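PDB 6T0Q: lectin from Pleurotus ostreatus, which probably binds galactose-type sugars, such as N-acetyl-D-galactosamine, with the help of bound calcium ions. Local coordinates for residues S33-T38 against V73-D78. Residues are numbered along the deposited sequence; the frame is centred on the assembly and turned at random.
Sequences SKWIWT and VVASDD. With CA (calcium ion), chain F.
W35 reaches S76 and A75 with the benzo end of its indole. Its CG lies anti to the carbonyl carbon (chi1 -67°), and the six-membered ring bridges a gap of 8.4 Å between the CA atoms of W35 and S76. The outer rim does the touching. W35 CH2 meets the methyl CB of A75 at 3.8 Å. W35 CZ3 lies 3.8 Å from A75 O, which approaches the ring obliquely. The CA of S76 sits at the ring edge, near its plane, 4.1 Å from W35 CZ3. No hydrogen bond joins the two segments, so the contact is van der Waals only. All of its touching residues are buried. M128 and F95 also pack on the W35 side chain.

The contact lies in a calcium-containing beta-sandwich domain of this lectin. Short strand 34-37, paired with 174-178, is laid against strand 67-76 of a different sheet. Just past S76 the chain turns a corner at D77 and D78, and the peptide bond before D78 is cis. The two consecutive aspartates both bind calcium, D77 through OD1 at 2.6 Å and D78 through OD2 at 2.6 Å. N118, S123, P124 and a water complete the site. That water also donates a hydrogen bond to D78 OD1 (2.6 Å). The second carboxylate oxygen of D77, OD2, accepts a hydrogen bond from W184 NE1.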
# COMPACT_ATOMS: atom_id res chain seq x y z
N SER A 33 15.27 22.01 30.32
CA SER A 33 16.34 22.12 29.34
C SER A 33 17.28 23.28 29.67
O SER A 33 16.92 24.20 30.42
CB SER A 33 15.76 22.29 27.93
OG SER A 33 16.80 22.31 26.96
N LYS A 34 18.48 23.24 29.10
CA LYS A 34 19.48 24.29 29.27
C LYS A 34 19.88 24.88 27.92
O LYS A 34 19.91 24.20 26.90
CB LYS A 34 20.75 23.76 29.97
CG LYS A 34 20.52 22.87 31.20
CD LYS A 34 19.85 23.63 32.32
CE LYS A 34 19.63 22.75 33.56
NZ LYS A 34 18.71 23.41 34.53
N TRP A 35 20.20 26.18 27.95
CA TRP A 35 20.87 26.83 26.83
C TRP A 35 22.34 26.42 26.81
O TRP A 35 23.00 26.42 27.85
CB TRP A 35 20.77 28.35 26.98
CG TRP A 35 19.37 28.88 26.86
CD1 TRP A 35 18.51 29.19 27.87
CD2 TRP A 35 18.68 29.16 25.63
NE1 TRP A 35 17.32 29.65 27.35
CE2 TRP A 35 17.40 29.63 25.97
CE3 TRP A 35 19.03 29.04 24.28
CZ2 TRP A 35 16.45 29.99 25.01
CZ3 TRP A 35 18.08 29.40 23.32
CH2 TRP A 35 16.82 29.86 23.69
N ILE A 36 22.87 26.09 25.63
CA ILE A 36 24.29 25.78 25.55
C ILE A 36 24.95 26.57 24.43
O ILE A 36 24.32 26.94 23.43
CB ILE A 36 24.58 24.28 25.37
CG1 ILE A 36 23.95 23.75 24.07
CG2 ILE A 36 24.12 23.50 26.60
CD1 ILE A 36 24.23 22.26 23.83
N TRP A 37 26.24 26.84 24.63
CA TRP A 37 27.10 27.37 23.59
C TRP A 37 28.50 26.82 23.88
O TRP A 37 28.64 25.78 24.54
CB TRP A 37 27.00 28.92 23.55
CG TRP A 37 27.55 29.51 22.29
CD1 TRP A 37 28.70 30.24 22.16
CD2 TRP A 37 27.00 29.39 20.97
NE1 TRP A 37 28.88 30.60 20.85
CE2 TRP A 37 27.85 30.09 20.10
CE3 TRP A 37 25.85 28.78 20.45
CZ2 TRP A 37 27.61 30.19 18.72
CZ3 TRP A 37 25.60 28.88 19.07
CH2 TRP A 37 26.48 29.58 18.23
N THR A 38 29.53 27.51 23.39
CA THR A 38 30.90 27.00 23.47
C THR A 38 31.64 27.43 24.73
O THR A 38 32.60 26.76 25.13
CB THR A 38 31.73 27.47 22.27
OG1 THR A 38 31.74 28.90 22.24
CG2 THR A 38 31.16 26.92 20.96
N VAL A 73 11.37 20.00 20.59
CA VAL A 73 11.19 21.45 20.59
C VAL A 73 12.56 22.09 20.71
O VAL A 73 13.33 21.73 21.61
CB VAL A 73 10.26 21.94 21.72
CG1 VAL A 73 10.20 23.48 21.71
CG2 VAL A 73 8.85 21.34 21.57
N VAL A 74 12.88 23.03 19.81
CA VAL A 74 14.21 23.62 19.76
C VAL A 74 14.09 25.13 19.61
O VAL A 74 13.18 25.63 18.93
CB VAL A 74 15.06 23.00 18.63
CG1 VAL A 74 14.36 23.12 17.27
CG2 VAL A 74 16.46 23.63 18.59
N ALA A 75 14.98 25.87 20.28
CA ALA A 75 15.03 27.32 20.19
C ALA A 75 16.49 27.74 20.07
O ALA A 75 17.39 27.01 20.48
CB ALA A 75 14.40 27.98 21.42
N SER A 76 16.71 28.94 19.53
CA SER A 76 18.09 29.33 19.27
C SER A 76 18.23 30.84 19.27
O SER A 76 17.31 31.56 18.90
CB SER A 76 18.59 28.78 17.92
OG SER A 76 17.73 29.20 16.86
N ASP A 77 19.42 31.29 19.62
CA ASP A 77 19.83 32.67 19.39
C ASP A 77 21.17 32.58 18.67
O ASP A 77 22.17 32.26 19.30
CB ASP A 77 19.94 33.43 20.71
CG ASP A 77 20.30 34.90 20.54
OD1 ASP A 77 20.55 35.33 19.39
OD2 ASP A 77 20.31 35.62 21.56
N ASP A 78 21.20 32.83 17.35
CA ASP A 78 20.09 33.34 16.53
C ASP A 78 19.36 32.27 15.72
O ASP A 78 18.17 32.40 15.47
CB ASP A 78 20.62 34.37 15.53
CG ASP A 78 21.08 35.65 16.19
OD1 ASP A 78 20.21 36.51 16.44
OD2 ASP A 78 22.29 35.78 16.47
CA CA F . 22.84 36.40 18.98
O HOH W 1 21.11 38.32 18.11